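Local coordinates for protein putative glycosylhydrolase (Parabacteroides distasonis, PDB 3S5Q) that is a putative glycosyl hydrolase, probably acting on 3-keto-disaccharides or related sugars, at residues E60-T74 against S202-L214. Sequence-based numbering, arbitrary orientation.
Sequences ENFILDLEFKTDVNT and SNIWFRNIQLKQL. With EDO (1,2-ethanediol), chain I.
E67 and R207 face each other as a hydrogen-bonded pair on antiparallel strands, and their side chains close a salt bridge over the sheet. R207 NE lies 2.9 Å from E67 OE1 and NH2 3.1 Å from the same oxygen, so one carboxylate oxygen takes both donors. That oxygen sits in the guanidinium plane, but the carboxylate is turned 48° from it, and NE meets OE1 from above the carboxylate plane while NH2 comes in on the syn side. R207 leaves its backbone with CG between N and the carbonyl carbon (chi1 78°) and then runs extended, which carries the guanidinium across to E67; W135 adds a cation-pi contact. Water 3 ties E67 OE2 to N208 ND2.

On the same face, W205 turns the edge of its indole to segment 60-74, with CZ3 4.0 Å from D71 CB, while N203 CB lies over one face of the indole, offset toward its rim. D65 shares this side, its carboxylate paired with R137.

The other face is largely apolar. L66 CD1 reaches the edge of the F206 ring in its plane, 3.8 Å from CD2, and L64 CD1 packs alongside I209 CG2. L211 crosses F62 at about a right angle.

Between D65 and E67 the pairing slips by one residue, a beta bulge at N208. At the ends, Q213 NE2 donates to E60 O, and S202 OG donates to V72 O at 2.8 Å, joining the D71-T74 type II turn. F206, I209 and L211 touch strand 192-195 of the second sheet, the face-to-face packing of a concanavalin A-like beta sandwich.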
loop_
_atom_site.group_PDB
_atom_site.type_symbol
_atom_site.label_atom_id
_atom_site.label_comp_id
_atom_site.label_asym_id
_atom_site.label_seq_id
_atom_site.Cartn_x
_atom_site.Cartn_y
_atom_site.Cartn_z
ATOM N N GLU A 60 2.832 6.147 13.472
ATOM C CA GLU A 60 4.226 5.708 13.388
ATOM C C GLU A 60 4.364 4.335 14.099
ATOM O O GLU A 60 3.501 3.943 14.878
ATOM C CB GLU A 60 5.157 6.733 14.042
ATOM C CG GLU A 60 4.852 6.972 15.479
ATOM C CD GLU A 60 5.767 8.005 16.110
ATOM O OE1 GLU A 60 6.816 8.314 15.473
ATOM O OE2 GLU A 60 5.446 8.443 17.261
ATOM N N ASN A 61 5.423 3.603 13.799
ATOM C CA ASN A 61 5.724 2.356 14.483
ATOM C C ASN A 61 4.533 1.413 14.506
ATOM O O ASN A 61 3.972 1.113 15.560
ATOM C CB ASN A 61 6.239 2.682 15.881
ATOM C CG ASN A 61 7.515 3.440 15.828
ATOM O OD1 ASN A 61 8.402 3.101 15.029
ATOM N ND2 ASN A 61 7.641 4.489 16.665
ATOM N N PHE A 62 4.112 1.018 13.311
ATOM C CA PHE A 62 2.884 0.210 13.115
ATOM C C PHE A 62 3.059 -0.906 12.104
ATOM O O PHE A 62 4.047 -0.954 11.339
ATOM C CB PHE A 62 1.672 1.088 12.659
ATOM C CG PHE A 62 1.893 1.793 11.335
ATOM C CD1 PHE A 62 1.581 1.166 10.138
ATOM C CD2 PHE A 62 2.399 3.089 11.286
ATOM C CE1 PHE A 62 1.818 1.774 8.934
ATOM C CE2 PHE A 62 2.625 3.741 10.069
ATOM C CZ PHE A 62 2.320 3.077 8.874
ATOM N N ILE A 63 2.091 -1.811 12.131
ATOM C CA ILE A 63 1.938 -2.846 11.117
ATOM C C ILE A 63 0.526 -2.713 10.559
ATOM O O ILE A 63 -0.463 -2.795 11.298
ATOM C CB ILE A 63 2.126 -4.291 11.642
ATOM C CG1 ILE A 63 3.450 -4.436 12.404
ATOM C CG2 ILE A 63 2.078 -5.270 10.452
ATOM C CD1 ILE A 63 3.548 -5.724 13.304
ATOM N N LEU A 64 0.475 -2.486 9.263
ATOM C CA LEU A 64 -0.763 -2.320 8.519
ATOM C C LEU A 64 -0.944 -3.596 7.694
ATOM O O LEU A 64 -0.068 -3.985 6.876
ATOM C CB LEU A 64 -0.695 -1.061 7.660
ATOM C CG LEU A 64 -1.928 -0.684 6.808
ATOM C CD1 LEU A 64 -3.139 -0.269 7.600
ATOM C CD2 LEU A 64 -1.534 0.414 5.856
ATOM N N ASP A 65 -2.069 -4.261 7.944
ATOM C CA ASP A 65 -2.390 -5.574 7.341
ATOM C C ASP A 65 -3.703 -5.401 6.591
ATOM O O ASP A 65 -4.711 -5.043 7.178
ATOM C CB ASP A 65 -2.492 -6.606 8.476
ATOM C CG ASP A 65 -2.621 -8.061 7.990
ATOM O OD1 ASP A 65 -3.325 -8.316 7.009
ATOM O OD2 ASP A 65 -2.038 -8.965 8.650
ATOM N N LEU A 66 -3.674 -5.570 5.269
ATOM C CA LEU A 66 -4.856 -5.379 4.481
ATOM C C LEU A 66 -4.960 -6.415 3.406
ATOM O O LEU A 66 -3.978 -7.053 3.070
ATOM C CB LEU A 66 -4.827 -4.008 3.814
ATOM C CG LEU A 66 -3.619 -3.846 2.860
ATOM C CD1 LEU A 66 -4.079 -3.385 1.522
ATOM C CD2 LEU A 66 -2.555 -2.925 3.509
ATOM N N GLU A 67 -6.154 -6.522 2.842
ATOM C CA GLU A 67 -6.370 -7.295 1.645
ATOM C C GLU A 67 -6.805 -6.397 0.509
ATOM O O GLU A 67 -7.459 -5.373 0.728
ATOM C CB GLU A 67 -7.405 -8.379 1.894
ATOM C CG GLU A 67 -7.015 -9.297 3.035
ATOM C CD GLU A 67 -7.735 -10.647 3.014
ATOM O OE1 GLU A 67 -8.619 -10.829 2.153
ATOM O OE2 GLU A 67 -7.414 -11.495 3.892
ATOM N N PHE A 68 -6.378 -6.724 -0.697
ATOM C CA PHE A 68 -6.823 -5.980 -1.872
ATOM C C PHE A 68 -7.031 -6.936 -3.001
ATOM O O PHE A 68 -6.391 -7.971 -3.049
ATOM C CB PHE A 68 -5.822 -4.870 -2.273
ATOM C CG PHE A 68 -4.495 -5.370 -2.798
ATOM C CD1 PHE A 68 -4.337 -5.702 -4.145
ATOM C CD2 PHE A 68 -3.373 -5.474 -1.948
ATOM C CE1 PHE A 68 -3.130 -6.181 -4.609
ATOM C CE2 PHE A 68 -2.163 -5.940 -2.412
ATOM C CZ PHE A 68 -2.038 -6.274 -3.763
ATOM N N LYS A 69 -7.960 -6.596 -3.886
ATOM C CA LYS A 69 -8.278 -7.382 -5.068
ATOM C C LYS A 69 -8.108 -6.452 -6.268
ATOM O O LYS A 69 -8.516 -5.285 -6.217
ATOM C CB LYS A 69 -9.721 -7.886 -4.998
ATOM C CG LYS A 69 -10.172 -8.655 -6.232
ATOM C CD LYS A 69 -11.624 -9.029 -6.161
ATOM C CE LYS A 69 -11.866 -10.256 -5.308
ATOM N NZ LYS A 69 -13.108 -10.949 -5.704
ATOM N N THR A 70 -7.487 -6.946 -7.332
ATOM C CA THR A 70 -7.289 -6.150 -8.542
ATOM C C THR A 70 -8.281 -6.591 -9.611
ATOM O O THR A 70 -8.905 -7.646 -9.514
ATOM C CB THR A 70 -5.825 -6.284 -9.134
ATOM O OG1 THR A 70 -5.645 -7.609 -9.646
ATOM C CG2 THR A 70 -4.762 -5.991 -8.106
ATOM N N ASP A 71 -8.428 -5.753 -10.620
ATOM C CA ASP A 71 -8.974 -6.168 -11.935
ATOM C C ASP A 71 -7.860 -5.955 -12.952
ATOM O O ASP A 71 -6.756 -5.499 -12.606
ATOM C CB ASP A 71 -10.213 -5.348 -12.314
ATOM C CG ASP A 71 -11.085 -6.026 -13.399
ATOM O OD1 ASP A 71 -10.662 -7.035 -14.055
ATOM O OD2 ASP A 71 -12.196 -5.514 -13.619
ATOM N N VAL A 72 -8.116 -6.307 -14.202
ATOM C CA VAL A 72 -7.137 -6.084 -15.257
ATOM C C VAL A 72 -6.572 -4.650 -15.218
ATOM O O VAL A 72 -7.303 -3.656 -15.322
ATOM C CB VAL A 72 -7.728 -6.452 -16.648
ATOM C CG1 VAL A 72 -8.923 -5.528 -17.034
ATOM C CG2 VAL A 72 -6.639 -6.450 -17.700
ATOM N N ASN A 73 -5.259 -4.563 -15.046
ATOM C CA ASN A 73 -4.516 -3.302 -15.048
ATOM C C ASN A 73 -4.885 -2.307 -13.928
ATOM O O ASN A 73 -4.705 -1.104 -14.080
ATOM C CB ASN A 73 -4.623 -2.619 -16.423
ATOM C CG ASN A 73 -3.412 -1.759 -16.750
ATOM O OD1 ASN A 73 -2.467 -1.673 -15.961
ATOM N ND2 ASN A 73 -3.433 -1.109 -17.920
ATOM N N THR A 74 -5.402 -2.786 -12.799
ATOM C CA THR A 74 -5.518 -1.907 -11.620
ATOM C C THR A 74 -4.215 -1.213 -11.301
ATOM O O THR A 74 -3.142 -1.786 -11.439
ATOM C CB THR A 74 -5.903 -2.674 -10.357
ATOM O OG1 THR A 74 -7.204 -3.230 -10.540
ATOM C CG2 THR A 74 -5.872 -1.744 -9.114
ATOM N N SER A 202 -9.380 0.841 -14.334
ATOM C CA SER A 202 -9.891 -0.346 -13.654
ATOM C C SER A 202 -9.900 -0.194 -12.130
ATOM O O SER A 202 -9.125 0.583 -11.502
ATOM C CB SER A 202 -9.097 -1.580 -14.056
ATOM O OG SER A 202 -7.721 -1.265 -14.017
ATOM N N ASN A 203 -10.786 -0.989 -11.553
ATOM C CA ASN A 203 -11.164 -0.839 -10.169
ATOM C C ASN A 203 -10.230 -1.508 -9.176
ATOM O O ASN A 203 -9.584 -2.498 -9.489
ATOM C CB ASN A 203 -12.574 -1.355 -9.985
ATOM C CG ASN A 203 -13.587 -0.446 -10.608
ATOM O OD1 ASN A 203 -13.541 0.791 -10.457
ATOM N ND2 ASN A 203 -14.492 -1.037 -11.349
ATOM N N ILE A 204 -10.194 -0.938 -7.976
ATOM C CA ILE A 204 -9.458 -1.495 -6.846
ATOM C C ILE A 204 -10.463 -1.754 -5.721
ATOM O O ILE A 204 -11.315 -0.916 -5.484
ATOM C CB ILE A 204 -8.295 -0.513 -6.355
ATOM C CG1 ILE A 204 -7.488 -1.137 -5.238
ATOM C CG2 ILE A 204 -8.815 0.880 -5.879
ATOM C CD1 ILE A 204 -6.744 -2.373 -5.602
ATOM N N TRP A 205 -10.356 -2.898 -5.035
ATOM C CA TRP A 205 -11.196 -3.183 -3.849
ATOM C C TRP A 205 -10.288 -3.503 -2.675
ATOM O O TRP A 205 -9.289 -4.208 -2.851
ATOM C CB TRP A 205 -12.159 -4.363 -4.095
ATOM C CG TRP A 205 -13.100 -4.159 -5.228
ATOM C CD1 TRP A 205 -14.361 -3.638 -5.157
ATOM C CD2 TRP A 205 -12.871 -4.477 -6.609
ATOM N NE1 TRP A 205 -14.917 -3.585 -6.405
ATOM C CE2 TRP A 205 -14.034 -4.104 -7.319
ATOM C CE3 TRP A 205 -11.798 -5.035 -7.318
ATOM C CZ2 TRP A 205 -14.168 -4.290 -8.715
ATOM C CZ3 TRP A 205 -11.940 -5.232 -8.731
ATOM C CH2 TRP A 205 -13.115 -4.852 -9.394
ATOM N N PHE A 206 -10.641 -3.002 -1.492
ATOM C CA PHE A 206 -9.907 -3.312 -0.244
ATOM C C PHE A 206 -10.851 -3.953 0.770
ATOM O O PHE A 206 -12.065 -3.703 0.737
ATOM C CB PHE A 206 -9.360 -2.038 0.396
ATOM C CG PHE A 206 -8.335 -1.334 -0.421
ATOM C CD1 PHE A 206 -8.703 -0.339 -1.346
ATOM C CD2 PHE A 206 -6.983 -1.621 -0.256
ATOM C CE1 PHE A 206 -7.708 0.358 -2.097
ATOM C CE2 PHE A 206 -5.997 -0.927 -0.994
ATOM C CZ PHE A 206 -6.350 0.052 -1.896
ATOM N N ARG A 207 -10.292 -4.786 1.652
ATOM C CA ARG A 207 -11.021 -5.258 2.818
ATOM C C ARG A 207 -10.088 -5.639 3.964
ATOM O O ARG A 207 -8.849 -5.780 3.798
ATOM C CB ARG A 207 -11.942 -6.432 2.484
ATOM C CG ARG A 207 -11.222 -7.783 2.359
ATOM C CD ARG A 207 -12.148 -8.886 1.807
ATOM N NE ARG A 207 -11.433 -10.166 1.808
ATOM C CZ ARG A 207 -11.978 -11.360 1.636
ATOM N NH1 ARG A 207 -13.287 -11.508 1.450
ATOM N NH2 ARG A 207 -11.192 -12.417 1.643
ATOM N N ASN A 208 -10.713 -5.807 5.132
ATOM C CA ASN A 208 -10.002 -6.210 6.345
ATOM C C ASN A 208 -8.699 -5.433 6.609
ATOM O O ASN A 208 -7.650 -6.024 6.900
ATOM C CB ASN A 208 -9.712 -7.721 6.362
ATOM C CG ASN A 208 -9.560 -8.245 7.802
ATOM O OD1 ASN A 208 -10.019 -7.597 8.745
ATOM N ND2 ASN A 208 -8.951 -9.406 7.964
ATOM N N ILE A 209 -8.787 -4.115 6.503
ATOM C CA ILE A 209 -7.641 -3.226 6.739
ATOM C C ILE A 209 -7.516 -2.992 8.236
ATOM O O ILE A 209 -8.387 -2.375 8.840
ATOM C CB ILE A 209 -7.771 -1.826 6.051
ATOM C CG1 ILE A 209 -8.078 -1.943 4.544
ATOM C CG2 ILE A 209 -6.473 -1.003 6.272
ATOM C CD1 ILE A 209 -8.679 -0.677 3.917
ATOM N N GLN A 210 -6.413 -3.447 8.810
ATOM C CA GLN A 210 -6.249 -3.482 10.247
ATOM C C GLN A 210 -4.857 -2.936 10.627
ATOM O O GLN A 210 -3.924 -3.000 9.839
ATOM C CB GLN A 210 -6.367 -4.936 10.720
ATOM C CG GLN A 210 -7.713 -5.598 10.404
ATOM C CD GLN A 210 -8.303 -6.206 11.615
ATOM O OE1 GLN A 210 -8.104 -5.680 12.695
ATOM N NE2 GLN A 210 -9.025 -7.305 11.465
ATOM N N LEU A 211 -4.729 -2.408 11.830
ATOM C CA LEU A 211 -3.466 -1.808 12.214
ATOM C C LEU A 211 -3.117 -2.184 13.638
ATOM O O LEU A 211 -3.985 -2.117 14.548
ATOM C CB LEU A 211 -3.505 -0.271 12.049
ATOM C CG LEU A 211 -2.209 0.512 12.373
ATOM C CD1 LEU A 211 -2.080 1.769 11.533
ATOM C CD2 LEU A 211 -2.156 0.873 13.954
ATOM N N LYS A 212 -1.843 -2.562 13.795
ATOM C CA LYS A 212 -1.263 -2.907 15.071
ATOM C C LYS A 212 -0.288 -1.795 15.426
ATOM O O LYS A 212 0.632 -1.510 14.689
ATOM C CB LYS A 212 -0.566 -4.280 14.989
ATOM C CG LYS A 212 0.411 -4.648 16.151
ATOM C CD LYS A 212 -0.233 -4.649 17.549
ATOM C CE LYS A 212 0.766 -4.932 18.666
ATOM N NZ LYS A 212 0.212 -4.781 20.044
ATOM N N GLN A 213 -0.535 -1.168 16.574
ATOM C CA GLN A 213 0.322 -0.136 17.080
ATOM C C GLN A 213 1.446 -0.791 17.893
ATOM O O GLN A 213 1.218 -1.390 18.936
ATOM C CB GLN A 213 -0.467 0.855 17.930
ATOM C CG GLN A 213 0.405 1.989 18.504
ATOM C CD GLN A 213 1.056 2.825 17.437
ATOM O OE1 GLN A 213 0.366 3.531 16.688
ATOM N NE2 GLN A 213 2.395 2.772 17.360
ATOM N N LEU A 214 2.667 -0.658 17.412
ATOM C CA LEU A 214 3.815 -1.186 18.125
ATOM C C LEU A 214 4.367 -0.127 19.092
ATOM O O LEU A 214 3.889 1.030 19.182
ATOM C CB LEU A 214 4.917 -1.576 17.161
ATOM C CG LEU A 214 4.629 -2.638 16.120
ATOM C CD1 LEU A 214 5.881 -2.764 15.217
ATOM C CD2 LEU A 214 4.178 -3.967 16.790
ATOM O OXT LEU A 214 5.363 -0.437 19.759
HETATM C C1 EDO I . -11.723 -2.519 7.231
HETATM O O1 EDO I . -11.385 -2.594 5.839
HETATM C C2 EDO I . -11.762 -1.055 7.647
HETATM O O2 EDO I . -10.552 -0.680 8.336
HETATM O O HOH W 1 1.296 5.947 15.977
HETATM O O HOH W 2 -5.783 -8.079 6.252
HETATM O O HOH W 3 -7.005 -10.608 6.281
HETATM O O HOH W 4 -11.906 -2.785 -13.101
#